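Local coordinates for protein alpha-rhamnosidase (Dictyoglomus thermophilum, PDB 6I60) that probably hydrolyses terminal non-reducing alpha-L-rhamnose residues in alpha-L-rhamnosides, at residues L44-K49 with N133-G138; V194-L199 with T230-S235; G626-T631 with Q721-L726; V762-I767 with I821-V826. One frame throughout, in Å; residues are numbered along the deposited sequence.

Contact 1 of 4, residues L44-K49 with N133-G138; sequences LGVDKK and NTFETG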
loop_
_atom_site.group_PDB
_atom_site.type_symbol
_atom_site.label_atom_id
_atom_site.label_comp_id
_atom_site.label_asym_id
_atom_site.label_seq_id
_atom_site.Cartn_x
_atom_site.Cartn_y
_atom_site.Cartn_z
ATOM N N LEU A 44 17.152 -9.374 -1.339
ATOM C CA LEU A 44 17.514 -10.635 -1.980
ATOM C C LEU A 44 16.678 -10.782 -3.245
ATOM O O LEU A 44 15.476 -11.058 -3.171
ATOM C CB LEU A 44 17.296 -11.815 -1.033
ATOM C CG LEU A 44 17.313 -13.221 -1.638
ATOM C CD1 LEU A 44 18.652 -13.512 -2.292
ATOM C CD2 LEU A 44 16.992 -14.267 -0.580
ATOM N N GLY A 45 17.309 -10.592 -4.401
ATOM C CA GLY A 45 16.626 -10.753 -5.669
ATOM C C GLY A 45 16.466 -9.473 -6.461
ATOM O O GLY A 45 15.444 -9.269 -7.122
ATOM N N VAL A 46 17.474 -8.607 -6.407
ATOM C CA VAL A 46 17.429 -7.344 -7.137
ATOM C C VAL A 46 17.554 -7.651 -8.626
ATOM O O VAL A 46 18.592 -8.135 -9.085
ATOM C CB VAL A 46 18.526 -6.384 -6.667
ATOM C CG1 VAL A 46 18.241 -4.975 -7.157
ATOM C CG2 VAL A 46 18.637 -6.412 -5.152
ATOM N N ASP A 47 16.490 -7.382 -9.383
ATOM C CA ASP A 47 16.516 -7.550 -10.829
ATOM C C ASP A 47 16.715 -6.241 -11.576
ATOM O O ASP A 47 17.053 -6.270 -12.764
ATOM C CB ASP A 47 15.223 -8.218 -11.311
ATOM C CG ASP A 47 15.355 -9.726 -11.426
ATOM O OD1 ASP A 47 14.398 -10.378 -11.900
ATOM O OD2 ASP A 47 16.416 -10.261 -11.040
ATOM N N LYS A 48 16.518 -5.105 -10.913
ATOM C CA LYS A 48 16.781 -3.810 -11.528
ATOM C C LYS A 48 18.271 -3.676 -11.819
ATOM O O LYS A 48 19.101 -3.815 -10.915
ATOM C CB LYS A 48 16.310 -2.686 -10.607
ATOM C CG LYS A 48 15.092 -1.932 -11.109
ATOM C CD LYS A 48 14.990 -0.560 -10.463
ATOM C CE LYS A 48 13.996 0.326 -11.200
ATOM N NZ LYS A 48 12.645 -0.300 -11.285
ATOM N N LYS A 49 18.611 -3.411 -13.084
ATOM C CA LYS A 49 20.014 -3.233 -13.447
ATOM C C LYS A 49 20.609 -2.002 -12.778
ATOM O O LYS A 49 21.813 -1.967 -12.499
ATOM C CB LYS A 49 20.159 -3.137 -14.966
ATOM C CG LYS A 49 19.632 -4.349 -15.715
ATOM C CD LYS A 49 20.733 -5.365 -15.973
ATOM C CE LYS A 49 20.193 -6.597 -16.686
ATOM N NZ LYS A 49 19.770 -6.302 -18.084
ATOM N N ASN A 133 26.940 -3.114 3.709
ATOM C CA ASN A 133 25.638 -3.688 3.416
ATOM C C ASN A 133 25.756 -4.629 2.218
ATOM O O ASN A 133 26.840 -4.854 1.674
ATOM C CB ASN A 133 24.608 -2.584 3.170
ATOM C CG ASN A 133 23.850 -2.208 4.429
ATOM O OD1 ASN A 133 24.428 -1.681 5.382
ATOM N ND2 ASN A 133 22.550 -2.482 4.441
ATOM N N THR A 134 24.622 -5.184 1.799
ATOM C CA THR A 134 24.634 -6.245 0.804
ATOM C C THR A 134 23.340 -6.212 0.006
ATOM O O THR A 134 22.264 -5.999 0.569
ATOM C CB THR A 134 24.815 -7.614 1.477
ATOM O OG1 THR A 134 26.192 -7.795 1.831
ATOM C CG2 THR A 134 24.377 -8.749 0.561
ATOM N N PHE A 135 23.453 -6.406 -1.307
ATOM C CA PHE A 135 22.292 -6.669 -2.146
ATOM C C PHE A 135 22.646 -7.774 -3.128
ATOM O O PHE A 135 23.717 -7.743 -3.741
ATOM C CB PHE A 135 21.820 -5.405 -2.882
ATOM C CG PHE A 135 22.828 -4.831 -3.839
ATOM C CD1 PHE A 135 23.827 -3.983 -3.389
ATOM C CD2 PHE A 135 22.758 -5.116 -5.194
ATOM C CE1 PHE A 135 24.747 -3.445 -4.268
ATOM C CE2 PHE A 135 23.676 -4.581 -6.079
ATOM C CZ PHE A 135 24.670 -3.745 -5.616
ATOM N N GLU A 136 21.759 -8.758 -3.255
ATOM C CA GLU A 136 21.971 -9.909 -4.123
ATOM C C GLU A 136 21.049 -9.818 -5.331
ATOM O O GLU A 136 19.850 -9.560 -5.184
ATOM C CB GLU A 136 21.722 -11.220 -3.374
ATOM C CG GLU A 136 21.699 -12.446 -4.276
ATOM C CD GLU A 136 21.849 -13.745 -3.509
ATOM O OE1 GLU A 136 22.076 -13.694 -2.282
ATOM O OE2 GLU A 136 21.732 -14.822 -4.133
ATOM N N THR A 137 21.609 -10.036 -6.515
ATOM C CA THR A 137 20.816 -10.031 -7.734
ATOM C C THR A 137 20.150 -11.385 -7.934
ATOM O O THR A 137 20.718 -12.429 -7.600
ATOM C CB THR A 137 21.690 -9.688 -8.942
ATOM O OG1 THR A 137 22.860 -10.513 -8.938
ATOM C CG2 THR A 137 22.111 -8.227 -8.896
ATOM N N GLY A 138 18.961 -11.356 -8.507
ATOM C CA GLY A 138 18.208 -12.549 -8.785
ATOM C C GLY A 138 18.665 -13.160 -10.082
ATOM O O GLY A 138 19.842 -13.220 -10.350
#

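Contact 2 of 4, residues V194-L199 with T230-S235; sequences VYIAGL and TVYDVS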
loop_
_atom_site.group_PDB
_atom_site.type_symbol
_atom_site.label_atom_id
_atom_site.label_comp_id
_atom_site.label_asym_id
_atom_site.label_seq_id
_atom_site.Cartn_x
_atom_site.Cartn_y
_atom_site.Cartn_z
ATOM N N VAL A 194 16.753 -20.408 -4.640
ATOM C CA VAL A 194 15.573 -21.025 -5.235
ATOM C C VAL A 194 14.727 -19.915 -5.843
ATOM O O VAL A 194 14.312 -18.992 -5.137
ATOM C CB VAL A 194 14.765 -21.828 -4.198
ATOM C CG1 VAL A 194 13.305 -21.890 -4.577
ATOM C CG2 VAL A 194 15.329 -23.230 -4.064
ATOM N N TYR A 195 14.487 -19.993 -7.150
ATOM C CA TYR A 195 13.784 -18.950 -7.897
ATOM C C TYR A 195 12.500 -19.557 -8.453
ATOM O O TYR A 195 12.517 -20.211 -9.499
ATOM C CB TYR A 195 14.662 -18.381 -9.011
ATOM C CG TYR A 195 16.075 -18.038 -8.583
ATOM C CD1 TYR A 195 17.057 -19.018 -8.499
ATOM C CD2 TYR A 195 16.430 -16.731 -8.274
ATOM C CE1 TYR A 195 18.348 -18.709 -8.110
ATOM C CE2 TYR A 195 17.722 -16.412 -7.887
ATOM C CZ TYR A 195 18.675 -17.404 -7.805
ATOM O OH TYR A 195 19.956 -17.086 -7.419
ATOM N N ILE A 196 11.387 -19.330 -7.758
ATOM C CA ILE A 196 10.119 -19.986 -8.052
ATOM C C ILE A 196 9.079 -18.937 -8.418
ATOM O O ILE A 196 9.074 -17.830 -7.868
ATOM C CB ILE A 196 9.642 -20.839 -6.856
ATOM C CG1 ILE A 196 8.271 -21.461 -7.133
ATOM C CG2 ILE A 196 9.634 -20.013 -5.576
ATOM C CD1 ILE A 196 7.939 -22.633 -6.240
ATOM N N ALA A 197 8.207 -19.289 -9.364
ATOM C CA ALA A 197 7.020 -18.501 -9.706
ATOM C C ALA A 197 5.878 -19.502 -9.879
ATOM O O ALA A 197 5.681 -20.055 -10.965
ATOM C CB ALA A 197 7.236 -17.661 -10.957
ATOM N N GLY A 198 5.146 -19.747 -8.796
ATOM C CA GLY A 198 4.007 -20.641 -8.842
ATOM C C GLY A 198 2.703 -19.896 -9.039
ATOM O O GLY A 198 2.273 -19.145 -8.160
ATOM N N LEU A 199 2.066 -20.095 -10.188
ATOM C CA LEU A 199 0.840 -19.392 -10.539
ATOM C C LEU A 199 -0.368 -20.258 -10.203
ATOM O O LEU A 199 -0.372 -21.460 -10.489
ATOM C CB LEU A 199 0.833 -19.027 -12.024
ATOM C CG LEU A 199 1.908 -18.035 -12.473
ATOM C CD1 LEU A 199 1.493 -17.359 -13.763
ATOM C CD2 LEU A 199 2.185 -16.999 -11.391
ATOM N N THR A 230 9.746 -15.168 -6.980
ATOM C CA THR A 230 10.361 -14.954 -5.678
ATOM C C THR A 230 11.609 -15.817 -5.549
ATOM O O THR A 230 11.622 -16.975 -5.978
ATOM C CB THR A 230 9.377 -15.280 -4.549
ATOM O OG1 THR A 230 8.154 -14.562 -4.755
ATOM C CG2 THR A 230 9.960 -14.897 -3.198
ATOM N N VAL A 231 12.660 -15.247 -4.964
ATOM C CA VAL A 231 13.910 -15.953 -4.710
ATOM C C VAL A 231 14.050 -16.164 -3.209
ATOM O O VAL A 231 13.837 -15.235 -2.420
ATOM C CB VAL A 231 15.121 -15.190 -5.275
ATOM C CG1 VAL A 231 15.055 -13.738 -4.874
ATOM C CG2 VAL A 231 16.417 -15.817 -4.784
ATOM N N TYR A 232 14.403 -17.384 -2.817
ATOM C CA TYR A 232 14.555 -17.744 -1.418
ATOM C C TYR A 232 15.973 -18.235 -1.151
ATOM O O TYR A 232 16.641 -18.775 -2.038
ATOM C CB TYR A 232 13.552 -18.827 -1.013
ATOM C CG TYR A 232 12.118 -18.356 -0.984
ATOM C CD1 TYR A 232 11.660 -17.520 0.025
ATOM C CD2 TYR A 232 11.218 -18.753 -1.965
ATOM C CE1 TYR A 232 10.348 -17.088 0.056
ATOM C CE2 TYR A 232 9.903 -18.328 -1.942
ATOM C CZ TYR A 232 9.473 -17.496 -0.929
ATOM O OH TYR A 232 8.164 -17.071 -0.906
ATOM N N ASP A 233 16.424 -18.037 0.085
ATOM C CA ASP A 233 17.719 -18.526 0.543
ATOM C C ASP A 233 17.490 -19.850 1.261
ATOM O O ASP A 233 16.960 -19.876 2.376
ATOM C CB ASP A 233 18.398 -17.508 1.455
ATOM C CG ASP A 233 19.507 -18.121 2.290
ATOM O OD1 ASP A 233 20.344 -18.859 1.728
ATOM O OD2 ASP A 233 19.542 -17.867 3.512
ATOM N N VAL A 234 17.885 -20.946 0.620
ATOM C CA VAL A 234 17.664 -22.277 1.170
ATOM C C VAL A 234 19.004 -22.946 1.434
ATOM O O VAL A 234 19.132 -24.170 1.325
ATOM C CB VAL A 234 16.795 -23.130 0.229
ATOM C CG1 VAL A 234 15.391 -22.557 0.150
ATOM C CG2 VAL A 234 17.424 -23.201 -1.156
ATOM N N SER A 235 20.012 -22.144 1.783
ATOM C CA SER A 235 21.336 -22.689 2.064
ATOM C C SER A 235 21.281 -23.693 3.208
ATOM O O SER A 235 21.588 -24.877 3.031
ATOM C CB SER A 235 22.312 -21.556 2.382
ATOM O OG SER A 235 22.499 -20.718 1.256
#

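Contact 3 of 4, residues G626-T631 with Q721-L726; sequences GELTST and QTLNTL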
loop_
_atom_site.group_PDB
_atom_site.type_symbol
_atom_site.label_atom_id
_atom_site.label_comp_id
_atom_site.label_asym_id
_atom_site.label_seq_id
_atom_site.Cartn_x
_atom_site.Cartn_y
_atom_site.Cartn_z
ATOM N N GLY A 626 -20.333 15.407 -12.527
ATOM C CA GLY A 626 -19.367 14.508 -13.140
ATOM C C GLY A 626 -18.478 15.196 -14.159
ATOM O O GLY A 626 -17.271 14.950 -14.208
ATOM N N GLU A 627 -19.061 16.068 -14.986
ATOM C CA GLU A 627 -18.266 16.779 -15.983
ATOM C C GLU A 627 -17.361 17.825 -15.341
ATOM O O GLU A 627 -16.315 18.166 -15.902
ATOM C CB GLU A 627 -19.181 17.421 -17.029
ATOM C CG GLU A 627 -19.916 18.670 -16.557
ATOM C CD GLU A 627 -21.004 18.363 -15.542
ATOM O OE1 GLU A 627 -21.680 17.322 -15.690
ATOM O OE2 GLU A 627 -21.179 19.162 -14.595
ATOM N N LEU A 628 -17.743 18.344 -14.170
ATOM C CA LEU A 628 -16.879 19.265 -13.440
ATOM C C LEU A 628 -15.741 18.511 -12.763
ATOM O O LEU A 628 -14.582 18.934 -12.818
ATOM C CB LEU A 628 -17.696 20.043 -12.408
ATOM C CG LEU A 628 -17.062 21.271 -11.748
ATOM C CD1 LEU A 628 -18.062 22.409 -11.669
ATOM C CD2 LEU A 628 -16.525 20.937 -10.365
ATOM N N THR A 629 -16.063 17.388 -12.118
ATOM C CA THR A 629 -15.030 16.532 -11.540
ATOM C C THR A 629 -14.063 16.026 -12.604
ATOM O O THR A 629 -12.858 15.934 -12.349
ATOM C CB THR A 629 -15.673 15.348 -10.811
ATOM O OG1 THR A 629 -16.826 15.804 -10.077
ATOM C CG2 THR A 629 -14.699 14.713 -9.842
ATOM N N SER A 630 -14.559 15.729 -13.811
ATOM C CA SER A 630 -13.688 15.208 -14.861
ATOM C C SER A 630 -12.744 16.286 -15.369
ATOM O O SER A 630 -11.547 16.040 -15.561
ATOM C CB SER A 630 -14.527 14.646 -16.004
ATOM O OG SER A 630 -14.803 13.276 -15.801
ATOM N N THR A 631 -13.269 17.488 -15.611
ATOM C CA THR A 631 -12.419 18.600 -16.017
ATOM C C THR A 631 -11.496 19.030 -14.888
ATOM O O THR A 631 -10.388 19.514 -15.144
ATOM C CB THR A 631 -13.282 19.769 -16.491
ATOM O OG1 THR A 631 -14.323 19.276 -17.346
ATOM C CG2 THR A 631 -12.448 20.773 -17.260
ATOM N N GLN A 721 -21.677 21.180 -2.336
ATOM C CA GLN A 721 -20.335 21.296 -1.778
ATOM C C GLN A 721 -19.289 20.792 -2.763
ATOM O O GLN A 721 -18.228 21.407 -2.922
ATOM C CB GLN A 721 -20.243 20.525 -0.462
ATOM C CG GLN A 721 -20.893 21.223 0.717
ATOM C CD GLN A 721 -21.049 20.307 1.915
ATOM O OE1 GLN A 721 -20.389 19.271 2.009
ATOM N NE2 GLN A 721 -21.926 20.685 2.840
ATOM N N THR A 722 -19.574 19.673 -3.435
ATOM C CA THR A 722 -18.642 19.130 -4.417
ATOM C C THR A 722 -18.364 20.137 -5.526
ATOM O O THR A 722 -17.227 20.253 -6.001
ATOM C CB THR A 722 -19.198 17.825 -4.996
ATOM O OG1 THR A 722 -19.388 16.874 -3.938
ATOM C CG2 THR A 722 -18.253 17.237 -6.034
ATOM N N LEU A 723 -19.384 20.896 -5.930
ATOM C CA LEU A 723 -19.234 21.848 -7.023
ATOM C C LEU A 723 -18.355 23.039 -6.665
ATOM O O LEU A 723 -17.950 23.774 -7.570
ATOM C CB LEU A 723 -20.609 22.345 -7.476
ATOM C CG LEU A 723 -21.459 21.371 -8.298
ATOM C CD1 LEU A 723 -22.915 21.814 -8.332
ATOM C CD2 LEU A 723 -20.908 21.229 -9.709
ATOM N N ASN A 724 -18.043 23.247 -5.390
ATOM C CA ASN A 724 -17.311 24.435 -4.971
ATOM C C ASN A 724 -15.938 24.152 -4.379
ATOM O O ASN A 724 -15.037 24.975 -4.549
ATOM C CB ASN A 724 -18.137 25.236 -3.951
ATOM C CG ASN A 724 -19.049 26.254 -4.610
ATOM O OD1 ASN A 724 -18.910 26.554 -5.794
ATOM N ND2 ASN A 724 -19.989 26.789 -3.843
ATOM N N THR A 725 -15.750 23.024 -3.685
ATOM C CA THR A 725 -14.435 22.732 -3.116
ATOM C C THR A 725 -13.415 22.400 -4.197
ATOM O O THR A 725 -12.219 22.657 -4.015
ATOM C CB THR A 725 -14.520 21.576 -2.115
ATOM O OG1 THR A 725 -14.727 20.343 -2.816
ATOM C CG2 THR A 725 -15.654 21.790 -1.139
ATOM N N LEU A 726 -13.864 21.834 -5.321
ATOM C CA LEU A 726 -12.916 21.404 -6.350
ATOM C C LEU A 726 -12.239 22.584 -7.041
ATOM O O LEU A 726 -10.997 22.612 -7.084
ATOM C CB LEU A 726 -13.614 20.465 -7.341
ATOM C CG LEU A 726 -13.503 18.972 -7.026
ATOM C CD1 LEU A 726 -14.316 18.621 -5.792
ATOM C CD2 LEU A 726 -13.949 18.134 -8.213
#

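Contact 4 of 4, residues V762-I767 with I821-V826; sequences VATRYI and IMFGSV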
loop_
_atom_site.group_PDB
_atom_site.type_symbol
_atom_site.label_atom_id
_atom_site.label_comp_id
_atom_site.label_asym_id
_atom_site.label_seq_id
_atom_site.Cartn_x
_atom_site.Cartn_y
_atom_site.Cartn_z
ATOM N N VAL A 762 -14.454 11.792 -3.923
ATOM C CA VAL A 762 -13.520 12.716 -4.564
ATOM C C VAL A 762 -13.426 14.015 -3.774
ATOM O O VAL A 762 -12.333 14.453 -3.396
ATOM C CB VAL A 762 -13.936 12.976 -6.023
ATOM C CG1 VAL A 762 -13.246 14.224 -6.556
ATOM C CG2 VAL A 762 -13.622 11.767 -6.895
ATOM N N ALA A 763 -14.569 14.652 -3.513
ATOM C CA ALA A 763 -14.567 15.957 -2.866
ATOM C C ALA A 763 -14.270 15.881 -1.374
ATOM O O ALA A 763 -13.815 16.877 -0.799
ATOM C CB ALA A 763 -15.905 16.659 -3.096
ATOM N N THR A 764 -14.515 14.734 -0.731
ATOM C CA THR A 764 -14.149 14.597 0.676
ATOM C C THR A 764 -12.642 14.682 0.865
ATOM O O THR A 764 -12.171 15.147 1.909
ATOM C CB THR A 764 -14.676 13.278 1.243
ATOM O OG1 THR A 764 -16.046 13.105 0.864
ATOM C CG2 THR A 764 -14.574 13.268 2.761
ATOM N N ARG A 765 -11.873 14.245 -0.136
ATOM C CA ARG A 765 -10.420 14.319 -0.065
ATOM C C ARG A 765 -9.906 15.755 -0.108
ATOM O O ARG A 765 -8.792 16.016 0.359
ATOM C CB ARG A 765 -9.809 13.502 -1.207
ATOM C CG ARG A 765 -8.305 13.293 -1.112
ATOM C CD ARG A 765 -7.590 13.947 -2.281
ATOM N NE ARG A 765 -6.143 13.997 -2.093
ATOM C CZ ARG A 765 -5.502 14.981 -1.470
ATOM N NH1 ARG A 765 -6.182 16.002 -0.965
ATOM N NH2 ARG A 765 -4.182 14.943 -1.350
ATOM N N TYR A 766 -10.693 16.694 -0.641
ATOM C CA TYR A 766 -10.248 18.072 -0.794
ATOM C C TYR A 766 -10.962 19.066 0.110
ATOM O O TYR A 766 -10.448 20.172 0.301
ATOM C CB TYR A 766 -10.427 18.536 -2.249
ATOM C CG TYR A 766 -9.760 17.655 -3.282
ATOM C CD1 TYR A 766 -8.376 17.623 -3.409
ATOM C CD2 TYR A 766 -10.514 16.864 -4.140
ATOM C CE1 TYR A 766 -7.763 16.823 -4.357
ATOM C CE2 TYR A 766 -9.910 16.061 -5.091
ATOM C CZ TYR A 766 -8.535 16.043 -5.195
ATOM O OH TYR A 766 -7.930 15.245 -6.140
ATOM N N ILE A 767 -12.121 18.708 0.669
ATOM C CA ILE A 767 -12.940 19.697 1.364
ATOM C C ILE A 767 -12.262 20.169 2.647
ATOM O O ILE A 767 -12.314 21.357 2.986
ATOM C CB ILE A 767 -14.347 19.133 1.639
ATOM C CG1 ILE A 767 -15.201 20.167 2.375
ATOM C CG2 ILE A 767 -14.266 17.835 2.426
ATOM C CD1 ILE A 767 -16.667 20.121 2.006
ATOM N N ILE A 821 -11.799 1.845 1.754
ATOM C CA ILE A 821 -10.687 2.742 2.043
ATOM C C ILE A 821 -10.775 4.058 1.284
ATOM O O ILE A 821 -9.979 4.970 1.563
ATOM C CB ILE A 821 -9.333 2.052 1.760
ATOM C CG1 ILE A 821 -8.169 2.799 2.421
ATOM C CG2 ILE A 821 -9.114 1.892 0.262
ATOM C CD1 ILE A 821 -8.457 3.266 3.830
ATOM N N MET A 822 -11.723 4.207 0.354
ATOM C CA MET A 822 -11.776 5.418 -0.460
ATOM C C MET A 822 -12.044 6.655 0.390
ATOM O O MET A 822 -11.499 7.732 0.121
ATOM C CB MET A 822 -12.837 5.272 -1.549
ATOM C CG MET A 822 -14.098 4.552 -1.098
ATOM S SD MET A 822 -15.199 4.180 -2.477
ATOM C CE MET A 822 -16.789 4.175 -1.657
ATOM N N PHE A 823 -12.874 6.521 1.423
ATOM C CA PHE A 823 -13.185 7.649 2.294
ATOM C C PHE A 823 -12.130 7.886 3.370
ATOM O O PHE A 823 -12.325 8.766 4.216
ATOM C CB PHE A 823 -14.553 7.444 2.954
ATOM C CG PHE A 823 -15.715 7.848 2.087
ATOM C CD1 PHE A 823 -15.856 9.158 1.657
ATOM C CD2 PHE A 823 -16.667 6.916 1.702
ATOM C CE1 PHE A 823 -16.924 9.530 0.860
ATOM C CE2 PHE A 823 -17.736 7.283 0.905
ATOM C CZ PHE A 823 -17.865 8.593 0.485
ATOM N N GLY A 824 -11.026 7.139 3.360
ATOM C CA GLY A 824 -10.000 7.240 4.378
ATOM C C GLY A 824 -9.026 8.386 4.232
ATOM O O GLY A 824 -8.071 8.475 5.007
ATOM N N SER A 825 -9.238 9.280 3.263
ATOM C CA SER A 825 -8.319 10.389 3.040
ATOM C C SER A 825 -8.304 11.394 4.184
ATOM O O SER A 825 -7.427 12.264 4.206
ATOM C CB SER A 825 -8.673 11.107 1.737
ATOM O OG SER A 825 -10.076 11.194 1.563
ATOM N N VAL A 826 -9.242 11.300 5.128
ATOM C CA VAL A 826 -9.286 12.258 6.226
ATOM C C VAL A 826 -8.114 12.050 7.174
ATOM O O VAL A 826 -7.692 12.984 7.867
ATOM C CB VAL A 826 -10.637 12.158 6.955
ATOM C CG1 VAL A 826 -10.730 13.182 8.075
ATOM C CG2 VAL A 826 -11.758 12.362 5.969
HETATM O O HOH W 1 -10.395 13.436 3.258
#

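Contact 1 of 4, residues L44-K49 with N133-G138
E136 O is gripped by two successive amides of the other segment, G45 N at 2.9 Å and V46 N at 2.8 Å. V46 N lies in the carbonyl plane and makes the straighter bond, 165° at the hydrogen, while G45 N is tilted out of it. Two neighbouring N-H groups share one acceptor here because the chain turns at G45. Its phi of 113° would press a CB against the carbonyl oxygen of L44, so glycine suits the bend. The two bonds to E136 O join the short strand 44-46 to strand 133-137 at the margin of a sheet in the N-terminal immunoglobulin-like domain. A further bond, from G138 N to V46 O, is long at 3.3 Å and off the lone pair, its donor well above the carbonyl plane.

L44 and E136 lie side by side on one face, pointing the same way. With CG anti to the backbone N (chi1 170°) and the chain extended beyond, E136 carries its carboxylate alongside the leucine, whose CD1 lies 3.4 Å from OE1. The carboxylate forms salt bridges with R193 through OE1 and R191 through OE2. Replacing this glutamate by an alanine would probably leave those arginines without this negative mate and strip cover from the L44 methyl. V46 brings CG2 within 4.0 Å of F135 CB, a branched apolar chain fitting a buried place beside the ring. Backbone amides thus hold the edge strand, and the glutamate's charge probably helps tie the sheet to strand 189-199 through R191 and R193.

Contact 2 of 4, residues V194-L199 with T230-S235
Y195 and V231 lie side by side and point the same way. V231 holds CG2 anti to its own N, which brings that methyl obliquely to the ring, 3.4 Å from Y195 CE2. They form a non-hydrogen-bonded antiparallel pair, with C110 also against the tyrosine. An alanine in place of Y195 would probably open a gap beside the V231 methyl and leave C110 short of a packing partner.

The other face carries V194, I196, T230 and Y232. Here I196 CG2 comes to the edge of the Y232 ring, near its plane, 4.0 Å from CE2, while T230 CG2 lies over one face of that ring, offset toward the rim. V194 and V234 meet at about a right angle, CG2 to CG2 at 3.6 Å. Beta-branched residues suit such extended chains, and the two tyrosines add flat surface. Y232 OH is bonded to Y202 OH and T230 OG1 to D217. Beneath these side chains, V194 with Y232 and I196 with T230 are hydrogen-bonded pairs; the bond from T230 N to I196 O measures 2.9 Å.

Strand 189-199 runs between strands 226-233 and 264-273 in a mixed sheet. The face of V194 and I196 packs on strand 201-206 of another sheet, with L204 and Y202 beneath it, in the manner of a beta sandwich.

Contact 3 of 4, residues G626-T631 with Q721-L726
L628 and T629 of helix 626-648 pack against T722, L723 and L726 of helix 722-729, joining two nearly parallel helix segments of the six-hairpin glycosidase domain, an (alpha/alpha)6 barrel in this family. Their axes come within 10.1 Å and differ in direction by 15°, leaving room for apolar side chains between the backbones.

Along 721-726, Q721 comes first, and its O accepts from both N724 N and T725 N, each at 3.1 Å, while its side-chain OE1 accepts from D758 N. T722 follows and only grazes the neighbouring helix, its carbonyl O lying 4.5 Å from L628 CD2. L723 makes a firmer contact. Its CG stands anti to the carbonyl carbon (chi1 -74°), which sends CD2 obliquely across to L628 CD1 at 3.7 Å. A leucine suits each place, since its forked end can span the gap between the backbones. L628 also rests on F668 and F672 of helix 651-672, so it sits between two other helices, 722-729 and 651-672.

N724 points away and T725 lies on a different side of the turn; they meet helix 738-750, with T725 also touching I767. The chain returns to the interface at L726. Its CB stands 4.2 Å from L628 CD2, and its own branch crosses T629 obliquely. The threonine's hydroxyl is bonded back to S625 O, and L726 CD2 rests over the threonine's carbons, 3.8 Å from T629 CA and 3.9 Å from T629 CG2.

Contact 4 of 4, residues V762-I767 with I821-V826
T764 meets the F823 ring at its edge and in its plane, OG1 standing 3.7 Å from CE1, and the two side chains cross at about a right angle. W807 meets the same ring with the planes about 50° apart. On the helix, the Y766 ring carries R765 CD over one face, offset toward the rim, while F632 packs with it edge-to-face. These groups belong to the six-hairpin glycosidase domain, in this family an (alpha/alpha)6 barrel, where helix 761-773 leans on the loop that leads into helix 826-835.

T764 suits its place because it has both kinds of branch. OG1 is bonded to T759 OG1, and CG2 faces V826, with CG2 to CG2 at 4.4 Å. R765 sends CG anti to its N (chi1 -170°), laying the aliphatic part of the chain against S825, CG to CB at 3.6 Å. The guanidinium continues past the contact to E515 and Y571, which meet NH2.

The small S825 allows the loop to come close to the helix, its OG lying 3.5 Å from R765 CA. That hydroxyl is buried and has a water as a polar partner. The water bridges the two segments, donating to T764 O at 2.8 Å and hydrogen-bonded to S825 OG, also at 2.8 Å.

The four contacts fall into two pairs on opposite sides of the chain's centre. Contacts 1 and 2 have centres 14 Å apart and touch across two domains: V231 CG1 lies 3.5 Å from G45 CA, and R193 pairs with both E136 and D233. Contacts 3 and 4, also 14 Å apart between centres, share one helical domain, with L726 CD1 3.7 Å from A763 CB. The pairs are separate, the nearest atoms of contacts 2 and 4 being about 24 Å apart. The helical domain houses the active site in this family. Separately, helix 651-672, which backs contact 3, carries Y656, E659 and L660 of the 2-(2-ethoxyethoxy)ethanol pocket; nothing identifies this pocket with the catalytic site.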